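Local structure of putative oxidoreductase (Gluconobacter oxydans, 3WJ7) at residues G196-S204 against I332-M341; L215-V223 against Y319-D330. The protein belongs to the short-chain dehydrogenase/reductase (SDR) family and probably interconverts carbonyl compounds and alcohols with a nicotinamide coenzyme. All blocks are in the same frame, centred on the assembly; numbering follows the deposited sequence.

Contact 1. Residues G196-S204 against I332-M341; sequences GQMILDCAS and IAWFRQHGRM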
loop_
_atom_site.group_PDB
_atom_site.type_symbol
_atom_site.label_atom_id
_atom_site.label_comp_id
_atom_site.label_asym_id
_atom_site.label_seq_id
_atom_site.Cartn_x
_atom_site.Cartn_y
_atom_site.Cartn_z
ATOM N N GLY A 196 2.012 3.365 25.804
ATOM C CA GLY A 196 2.640 4.414 26.623
ATOM C C GLY A 196 2.079 5.825 26.361
ATOM O O GLY A 196 1.894 6.627 27.311
ATOM N N GLN A 197 1.789 6.137 25.088
ATOM C CA GLN A 197 1.438 7.494 24.713
ATOM C C GLN A 197 0.045 7.701 25.253
ATOM O O GLN A 197 -0.259 8.750 25.870
ATOM C CB GLN A 197 1.589 7.736 23.190
ATOM C CG GLN A 197 1.399 9.176 22.656
ATOM C CD GLN A 197 2.196 10.246 23.414
ATOM O OE1 GLN A 197 3.429 10.324 23.318
ATOM N NE2 GLN A 197 1.485 11.071 24.190
ATOM N N MET A 198 -0.800 6.675 25.109
ATOM C CA MET A 198 -2.122 6.711 25.776
ATOM C C MET A 198 -2.044 6.931 27.295
ATOM O O MET A 198 -2.810 7.708 27.859
ATOM C CB MET A 198 -2.891 5.445 25.507
ATOM C CG MET A 198 -3.748 5.471 24.246
ATOM S SD MET A 198 -4.257 3.758 23.996
ATOM C CE MET A 198 -5.998 3.902 23.711
ATOM N N ILE A 199 -1.096 6.280 27.954
ATOM C CA ILE A 199 -1.009 6.387 29.417
ATOM C C ILE A 199 -0.533 7.779 29.773
ATOM O O ILE A 199 -1.058 8.389 30.683
ATOM C CB ILE A 199 -0.098 5.307 30.029
ATOM C CG1 ILE A 199 -0.847 3.991 30.064
ATOM C CG2 ILE A 199 0.417 5.722 31.395
ATOM C CD1 ILE A 199 0.040 2.831 29.654
ATOM N N LEU A 200 0.440 8.270 29.020
ATOM C CA LEU A 200 0.908 9.640 29.145
ATOM C C LEU A 200 -0.223 10.690 28.902
ATOM O O LEU A 200 -0.416 11.571 29.725
ATOM C CB LEU A 200 2.010 9.807 28.123
ATOM C CG LEU A 200 3.239 10.662 28.302
ATOM C CD1 LEU A 200 3.907 10.329 29.622
ATOM C CD2 LEU A 200 4.163 10.428 27.097
ATOM N N ASP A 201 -0.967 10.597 27.790
ATOM C CA ASP A 201 -2.028 11.559 27.491
ATOM C C ASP A 201 -3.002 11.603 28.629
ATOM O O ASP A 201 -3.424 12.683 29.064
ATOM C CB ASP A 201 -2.841 11.191 26.245
ATOM C CG ASP A 201 -2.029 11.231 24.931
ATOM O OD1 ASP A 201 -1.060 11.993 24.778
ATOM O OD2 ASP A 201 -2.396 10.461 24.027
ATOM N N CYS A 202 -3.361 10.410 29.097
ATOM C CA CYS A 202 -4.298 10.238 30.178
ATOM C C CYS A 202 -3.787 10.797 31.525
ATOM O O CYS A 202 -4.466 11.607 32.164
ATOM C CB CYS A 202 -4.657 8.764 30.312
ATOM S SG CYS A 202 -5.805 8.387 31.653
ATOM N N ALA A 203 -2.608 10.379 31.957
ATOM C CA ALA A 203 -2.023 10.871 33.203
ATOM C C ALA A 203 -1.904 12.401 33.236
ATOM O O ALA A 203 -1.795 13.013 34.305
ATOM C CB ALA A 203 -0.671 10.234 33.403
ATOM N N SER A 204 -1.966 13.005 32.053
ATOM C CA SER A 204 -1.670 14.424 31.849
ATOM C C SER A 204 -2.938 15.199 31.786
ATOM O O SER A 204 -2.900 16.402 31.810
ATOM C CB SER A 204 -0.907 14.658 30.520
ATOM O OG SER A 204 0.453 14.214 30.571
ATOM N N ILE A 332 4.270 5.198 34.762
ATOM C CA ILE A 332 3.986 6.579 35.186
ATOM C C ILE A 332 5.110 7.132 36.060
ATOM O O ILE A 332 5.537 8.263 35.850
ATOM C CB ILE A 332 2.635 6.713 35.899
ATOM C CG1 ILE A 332 1.511 6.622 34.889
ATOM C CG2 ILE A 332 2.545 8.020 36.681
ATOM C CD1 ILE A 332 0.268 5.979 35.441
ATOM N N ALA A 333 5.644 6.348 36.982
ATOM C CA ALA A 333 6.703 6.914 37.831
ATOM C C ALA A 333 7.876 7.316 36.933
ATOM O O ALA A 333 8.479 8.388 37.080
ATOM C CB ALA A 333 7.157 5.945 38.934
ATOM N N TRP A 334 8.183 6.461 35.977
ATOM C CA TRP A 334 9.246 6.767 35.053
ATOM C C TRP A 334 8.915 8.021 34.206
ATOM O O TRP A 334 9.745 8.936 34.093
ATOM C CB TRP A 334 9.534 5.572 34.191
ATOM C CG TRP A 334 10.785 5.691 33.495
ATOM C CD1 TRP A 334 12.030 5.256 33.918
ATOM C CD2 TRP A 334 10.982 6.292 32.223
ATOM N NE1 TRP A 334 12.973 5.552 32.975
ATOM C CE2 TRP A 334 12.361 6.182 31.920
ATOM C CE3 TRP A 334 10.132 6.925 31.309
ATOM C CZ2 TRP A 334 12.901 6.676 30.729
ATOM C CZ3 TRP A 334 10.666 7.402 30.129
ATOM C CH2 TRP A 334 12.035 7.275 29.846
ATOM N N PHE A 335 7.713 8.096 33.637
ATOM C CA PHE A 335 7.354 9.298 32.882
ATOM C C PHE A 335 7.482 10.620 33.685
ATOM O O PHE A 335 7.853 11.645 33.107
ATOM C CB PHE A 335 5.936 9.201 32.305
ATOM C CG PHE A 335 5.775 8.165 31.235
ATOM C CD1 PHE A 335 6.677 8.073 30.176
ATOM C CD2 PHE A 335 4.679 7.316 31.250
ATOM C CE1 PHE A 335 6.492 7.144 29.179
ATOM C CE2 PHE A 335 4.507 6.347 30.262
ATOM C CZ PHE A 335 5.407 6.273 29.222
ATOM N N ARG A 336 7.161 10.594 34.986
ATOM C CA ARG A 336 7.196 11.795 35.837
ATOM C C ARG A 336 8.640 12.259 36.080
ATOM O O ARG A 336 8.976 13.423 35.852
ATOM C CB ARG A 336 6.492 11.526 37.157
ATOM C CG ARG A 336 5.827 12.749 37.788
ATOM C CD ARG A 336 4.792 12.312 38.825
ATOM N NE ARG A 336 3.463 12.875 38.551
ATOM C CZ ARG A 336 2.316 12.199 38.650
ATOM N NH1 ARG A 336 2.320 10.921 39.003
ATOM N NH2 ARG A 336 1.160 12.799 38.384
ATOM N N GLN A 337 9.492 11.325 36.497
ATOM C CA GLN A 337 10.915 11.573 36.703
ATOM C C GLN A 337 11.660 11.995 35.455
ATOM O O GLN A 337 12.701 12.639 35.553
ATOM C CB GLN A 337 11.604 10.321 37.247
ATOM C CG GLN A 337 11.092 9.859 38.592
ATOM C CD GLN A 337 11.545 8.455 38.903
ATOM O OE1 GLN A 337 12.480 7.950 38.282
ATOM N NE2 GLN A 337 10.873 7.808 39.857
ATOM N N HIS A 338 11.172 11.615 34.282
ATOM C CA HIS A 338 11.953 11.841 33.068
ATOM C C HIS A 338 11.376 12.966 32.232
ATOM O O HIS A 338 11.744 13.161 31.086
ATOM C CB HIS A 338 12.189 10.520 32.319
ATOM C CG HIS A 338 13.147 9.609 33.031
ATOM N ND1 HIS A 338 14.447 9.407 32.606
ATOM C CD2 HIS A 338 13.016 8.896 34.179
ATOM C CE1 HIS A 338 15.067 8.591 33.447
ATOM N NE2 HIS A 338 14.220 8.266 34.409
ATOM N N GLY A 339 10.471 13.719 32.843
ATOM C CA GLY A 339 9.980 14.946 32.285
ATOM C C GLY A 339 8.850 14.777 31.310
ATOM O O GLY A 339 8.412 15.760 30.708
ATOM N N ARG A 340 8.350 13.558 31.139
ATOM C CA ARG A 340 7.448 13.306 30.014
ATOM C C ARG A 340 6.073 13.896 30.206
ATOM O O ARG A 340 5.313 14.012 29.260
ATOM C CB ARG A 340 7.348 11.825 29.679
ATOM C CG ARG A 340 8.642 11.233 29.180
ATOM C CD ARG A 340 9.300 12.127 28.140
ATOM N NE ARG A 340 10.614 11.601 27.817
ATOM C CZ ARG A 340 10.812 10.549 27.025
ATOM N NH1 ARG A 340 9.770 9.918 26.472
ATOM N NH2 ARG A 340 12.051 10.120 26.794
ATOM N N MET A 341 5.759 14.288 31.430
ATOM C CA MET A 341 4.461 14.900 31.703
ATOM C C MET A 341 4.469 16.449 31.583
ATOM O O MET A 341 3.791 17.146 32.329
ATOM C CB MET A 341 3.949 14.350 33.031
ATOM C CG MET A 341 4.206 12.852 33.062
ATOM S SD MET A 341 3.198 11.790 34.089
ATOM C CE MET A 341 1.842 12.878 34.566
#
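Packing of the chain's last helix, 324-337, against helix 194-203, in a fold consistent with the extended SDR family, brings Leu200 onto Phe335, and it illustrates how one aromatic ring can organise an apolar interface. The short helical segments cross at -68° with axes 10.8 Å apart, a separation bridged by side chains. Leu200 makes the largest single contribution, through one branch: its CD1 methyl lies over a face of the Phe335 ring, 3.6 Å from the centroid, in a CH-pi contact offset toward the rim. Phe335 already points its CB at helix 194-203, and with CG anti to the carbonyl carbon (chi1 -67°) the ring extends under Leu200. Near the plane of the same ring, at its edge, sits the Ile199 CG2 methyl, 4.3 Å from Phe335 CE2; that methyl also meets Ile332 CG1 at 3.8 Å. Replacing Phe335 with alanine would remove the ring face, which is likely to leave Leu200 CD1 with less to rest on than Arg340 and Met341 can supply and to open a gap next to Ile199 CG2.

Helix 324-337 ends in a Schellman motif with Gly339, at positive phi, as the C-prime residue, and Arg340 N bonds to Phe335 O at 2.8 Å. The turn carries Arg340 back to helix 194-203, where its CB touches Leu200 CD1 at 3.8 Å while its NH1 bonds to the carbonyl of Ile190. Beyond the turn, Met341 bends at its last torsion, and its CE methyl settles 3.8 Å from Ala203 CB.

Contact 2. Residues L215-V223 against Y319-D330; sequences LNIVHVDDV and YAPRPARDAVTD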
loop_
_atom_site.group_PDB
_atom_site.type_symbol
_atom_site.label_atom_id
_atom_site.label_comp_id
_atom_site.label_asym_id
_atom_site.label_seq_id
_atom_site.Cartn_x
_atom_site.Cartn_y
_atom_site.Cartn_z
ATOM N N LEU A 215 -7.913 -5.426 26.060
ATOM C CA LEU A 215 -6.566 -5.815 25.732
ATOM C C LEU A 215 -6.004 -6.565 26.910
ATOM O O LEU A 215 -6.674 -6.730 27.908
ATOM C CB LEU A 215 -5.678 -4.611 25.310
ATOM C CG LEU A 215 -5.332 -3.331 26.118
ATOM C CD1 LEU A 215 -5.335 -2.173 25.109
ATOM C CD2 LEU A 215 -6.260 -2.944 27.266
ATOM N N ASN A 216 -4.771 -7.024 26.763
ATOM C CA ASN A 216 -4.067 -7.725 27.782
ATOM C C ASN A 216 -2.788 -6.948 27.954
ATOM O O ASN A 216 -2.016 -6.831 26.997
ATOM C CB ASN A 216 -3.753 -9.118 27.261
ATOM C CG ASN A 216 -3.065 -10.012 28.278
ATOM O OD1 ASN A 216 -1.970 -9.720 28.756
ATOM N ND2 ASN A 216 -3.684 -11.142 28.550
ATOM N N ILE A 217 -2.556 -6.458 29.176
ATOM C CA ILE A 217 -1.338 -5.735 29.541
ATOM C C ILE A 217 -0.363 -6.584 30.354
ATOM O O ILE A 217 -0.771 -7.413 31.168
ATOM C CB ILE A 217 -1.690 -4.411 30.229
ATOM C CG1 ILE A 217 -2.065 -3.444 29.101
ATOM C CG2 ILE A 217 -0.505 -3.838 31.004
ATOM C CD1 ILE A 217 -2.926 -2.326 29.544
ATOM N N VAL A 218 0.926 -6.385 30.106
ATOM C CA VAL A 218 1.943 -7.222 30.662
ATOM C C VAL A 218 3.134 -6.379 30.939
ATOM O O VAL A 218 3.511 -5.560 30.118
ATOM C CB VAL A 218 2.363 -8.343 29.687
ATOM C CG1 VAL A 218 2.846 -7.772 28.341
ATOM C CG2 VAL A 218 3.406 -9.223 30.339
ATOM N N HIS A 219 3.729 -6.567 32.109
ATOM C CA HIS A 219 4.906 -5.810 32.453
ATOM C C HIS A 219 5.989 -6.174 31.443
ATOM O O HIS A 219 6.172 -7.343 31.131
ATOM C CB HIS A 219 5.360 -6.120 33.885
ATOM C CG HIS A 219 6.219 -5.055 34.472
ATOM N ND1 HIS A 219 7.477 -4.768 33.983
ATOM C CD2 HIS A 219 5.985 -4.172 35.471
ATOM C CE1 HIS A 219 7.976 -3.737 34.649
ATOM N NE2 HIS A 219 7.094 -3.363 35.562
ATOM N N VAL A 220 6.670 -5.159 30.925
ATOM C CA VAL A 220 7.770 -5.321 29.983
ATOM C C VAL A 220 8.862 -6.225 30.545
ATOM O O VAL A 220 9.457 -7.028 29.813
ATOM C CB VAL A 220 8.352 -3.950 29.540
ATOM C CG1 VAL A 220 9.204 -3.332 30.632
ATOM C CG2 VAL A 220 9.202 -4.087 28.292
ATOM N N ASP A 221 9.113 -6.114 31.847
ATOM C CA ASP A 221 10.145 -6.959 32.513
ATOM C C ASP A 221 9.696 -8.408 32.635
ATOM O O ASP A 221 10.501 -9.313 32.735
ATOM C CB ASP A 221 10.547 -6.366 33.862
ATOM C CG ASP A 221 11.381 -5.074 33.704
ATOM O OD1 ASP A 221 12.150 -5.008 32.735
ATOM O OD2 ASP A 221 11.278 -4.129 34.529
ATOM N N ASP A 222 8.396 -8.621 32.582
ATOM C CA ASP A 222 7.872 -9.956 32.625
ATOM C C ASP A 222 7.949 -10.590 31.278
ATOM O O ASP A 222 8.222 -11.778 31.213
ATOM C CB ASP A 222 6.451 -9.976 33.157
ATOM C CG ASP A 222 6.411 -9.742 34.628
ATOM O OD1 ASP A 222 7.419 -10.055 35.294
ATOM O OD2 ASP A 222 5.414 -9.200 35.126
ATOM N N VAL A 223 7.716 -9.809 30.216
ATOM C CA VAL A 223 7.980 -10.272 28.869
ATOM C C VAL A 223 9.427 -10.729 28.767
ATOM O O VAL A 223 9.723 -11.820 28.243
ATOM C CB VAL A 223 7.778 -9.132 27.859
ATOM C CG1 VAL A 223 8.290 -9.511 26.467
ATOM C CG2 VAL A 223 6.316 -8.748 27.815
ATOM N N TYR A 319 6.423 -19.126 34.355
ATOM C CA TYR A 319 6.248 -17.694 34.082
ATOM C C TYR A 319 5.318 -17.063 35.100
ATOM O O TYR A 319 4.237 -17.583 35.327
ATOM C CB TYR A 319 5.599 -17.591 32.695
ATOM C CG TYR A 319 5.178 -16.223 32.245
ATOM C CD1 TYR A 319 6.109 -15.170 32.144
ATOM C CD2 TYR A 319 3.869 -15.988 31.878
ATOM C CE1 TYR A 319 5.724 -13.905 31.710
ATOM C CE2 TYR A 319 3.466 -14.742 31.430
ATOM C CZ TYR A 319 4.398 -13.720 31.328
ATOM O OH TYR A 319 3.977 -12.514 30.933
ATOM N N ALA A 320 5.697 -15.939 35.701
ATOM C CA ALA A 320 4.872 -15.383 36.807
ATOM C C ALA A 320 4.674 -13.891 36.628
ATOM O O ALA A 320 5.352 -13.100 37.276
ATOM C CB ALA A 320 5.510 -15.686 38.185
ATOM N N PRO A 321 3.753 -13.493 35.740
ATOM C CA PRO A 321 3.571 -12.057 35.449
ATOM C C PRO A 321 3.028 -11.287 36.668
ATOM O O PRO A 321 2.130 -11.763 37.327
ATOM C CB PRO A 321 2.544 -12.057 34.298
ATOM C CG PRO A 321 1.776 -13.310 34.516
ATOM C CD PRO A 321 2.731 -14.323 35.086
ATOM N N ARG A 322 3.586 -10.122 36.984
ATOM C CA ARG A 322 3.030 -9.322 38.064
ATOM C C ARG A 322 1.755 -8.651 37.548
ATOM O O ARG A 322 1.446 -8.740 36.366
ATOM C CB ARG A 322 4.081 -8.396 38.703
ATOM C CG ARG A 322 4.437 -7.152 37.925
ATOM C CD ARG A 322 5.748 -7.364 37.203
ATOM N NE ARG A 322 6.856 -6.524 37.653
ATOM C CZ ARG A 322 8.113 -6.752 37.286
ATOM N NH1 ARG A 322 8.403 -7.793 36.490
ATOM N NH2 ARG A 322 9.078 -5.946 37.696
ATOM N N PRO A 323 0.937 -8.077 38.431
ATOM C CA PRO A 323 -0.342 -7.607 37.849
ATOM C C PRO A 323 -0.207 -6.304 37.045
ATOM O O PRO A 323 0.853 -5.649 37.104
ATOM C CB PRO A 323 -1.226 -7.407 39.074
ATOM C CG PRO A 323 -0.279 -7.216 40.225
ATOM C CD PRO A 323 0.957 -8.001 39.907
ATOM N N ALA A 324 -1.262 -5.936 36.304
ATOM C CA ALA A 324 -1.224 -4.786 35.373
ATOM C C ALA A 324 -0.985 -3.457 36.091
ATOM O O ALA A 324 -0.330 -2.562 35.561
ATOM C CB ALA A 324 -2.501 -4.698 34.557
ATOM N N ARG A 325 -1.527 -3.333 37.297
ATOM C CA ARG A 325 -1.329 -2.142 38.071
ATOM C C ARG A 325 0.146 -1.902 38.365
ATOM O O ARG A 325 0.593 -0.777 38.438
ATOM C CB ARG A 325 -2.181 -2.179 39.332
ATOM C CG ARG A 325 -1.616 -1.392 40.505
ATOM C CD ARG A 325 -2.611 -1.290 41.640
ATOM N NE ARG A 325 -3.553 -0.217 41.362
ATOM C CZ ARG A 325 -4.820 -0.414 41.052
ATOM N NH1 ARG A 325 -5.292 -1.654 41.009
ATOM N NH2 ARG A 325 -5.595 0.626 40.800
ATOM N N ASP A 326 0.924 -2.951 38.492
ATOM C CA ASP A 326 2.346 -2.755 38.726
ATOM C C ASP A 326 3.026 -2.130 37.496
ATOM O O ASP A 326 3.898 -1.244 37.631
ATOM C CB ASP A 326 3.018 -4.075 39.151
ATOM C CG ASP A 326 2.721 -4.474 40.640
ATOM O OD1 ASP A 326 1.789 -3.912 41.290
ATOM O OD2 ASP A 326 3.438 -5.382 41.160
ATOM N N ALA A 327 2.631 -2.589 36.306
ATOM C CA ALA A 327 3.240 -2.090 35.089
ATOM C C ALA A 327 2.897 -0.640 34.824
ATOM O O ALA A 327 3.774 0.139 34.401
ATOM C CB ALA A 327 2.859 -2.929 33.890
ATOM N N VAL A 328 1.639 -0.295 35.055
ATOM C CA VAL A 328 1.137 1.057 34.843
ATOM C C VAL A 328 1.792 2.045 35.825
ATOM O O VAL A 328 2.208 3.138 35.435
ATOM C CB VAL A 328 -0.414 1.095 35.009
ATOM C CG1 VAL A 328 -0.946 2.515 34.998
ATOM C CG2 VAL A 328 -1.100 0.240 33.954
ATOM N N THR A 329 1.869 1.646 37.095
ATOM C CA THR A 329 2.568 2.373 38.152
ATOM C C THR A 329 4.010 2.722 37.818
ATOM O O THR A 329 4.408 3.863 37.922
ATOM C CB THR A 329 2.551 1.550 39.466
ATOM O OG1 THR A 329 1.184 1.349 39.894
ATOM C CG2 THR A 329 3.344 2.258 40.568
ATOM N N ASP A 330 4.803 1.734 37.439
ATOM C CA ASP A 330 6.193 1.985 37.054
ATOM C C ASP A 330 6.325 2.907 35.828
ATOM O O ASP A 330 7.136 3.842 35.846
ATOM C CB ASP A 330 6.909 0.686 36.766
ATOM C CG ASP A 330 6.938 -0.246 37.950
ATOM O OD1 ASP A 330 6.629 0.194 39.087
ATOM O OD2 ASP A 330 7.291 -1.430 37.726
#
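Tyr319 starts the segment against Val218 and Asp222: its hydroxyl OH lies 3.4 Å from Val218 CG2 and bonds to the carbonyl of Gly243, while its ring turns an edge to the backbone oxygen of Asp222. Pro321 then passes alongside the Asp222 carboxylate. Arg322 follows, a bent chain that lays its guanidinium flat on the His219 ring, centres 3.7 Å apart and planes 18° apart. Its NH1 reaches Asp222 OD1 at 2.7 Å in a salt bridge that arrives from above the carboxylate plane, so the guanidinium is gripped at its edge and covered on a face. In helix 324-337, Ala324 CB meets Ile217 CG2 at 4.2 Å, and Ala327 CB packs 3.7 Å from His219 CD2. Asp330 completes the series: its OD2 accepts from His219 NE2 at 2.9 Å, nearly straight (168°) and close to the ring plane. His219, its CG swung opposite the backbone nitrogen (chi1 -159°), also offers ND1 to Asp221 N at 3.0 Å, which leaves both ring nitrogens bonded and the ring's rotation fixed. His219 is thus the N-cap of helix 220-233, at a strand-to-helix junction of the Rossmann-like SDR domain.

Both contacts draw on helix 324-337, contact 2 at its first turns and contact 1 at its last, with centres about 17 Å apart. Their chemistry differs with the element each end meets. Contact 1, the more fully buried although farther from the centre of the chain, sets helix against helix and relies on methyl groups and an aromatic face. Contact 2, partly buried and nearer that centre, sets a loop and helix start against the strand-to-helix junction at 219-220, where a salt bridge, a guanidinium stacked on an imidazole ring and a histidine-carboxylate bond stand out. The helix is thus entered through a loop with polar links, its first turns add polar and apolar contacts, and it ends in apolar packing.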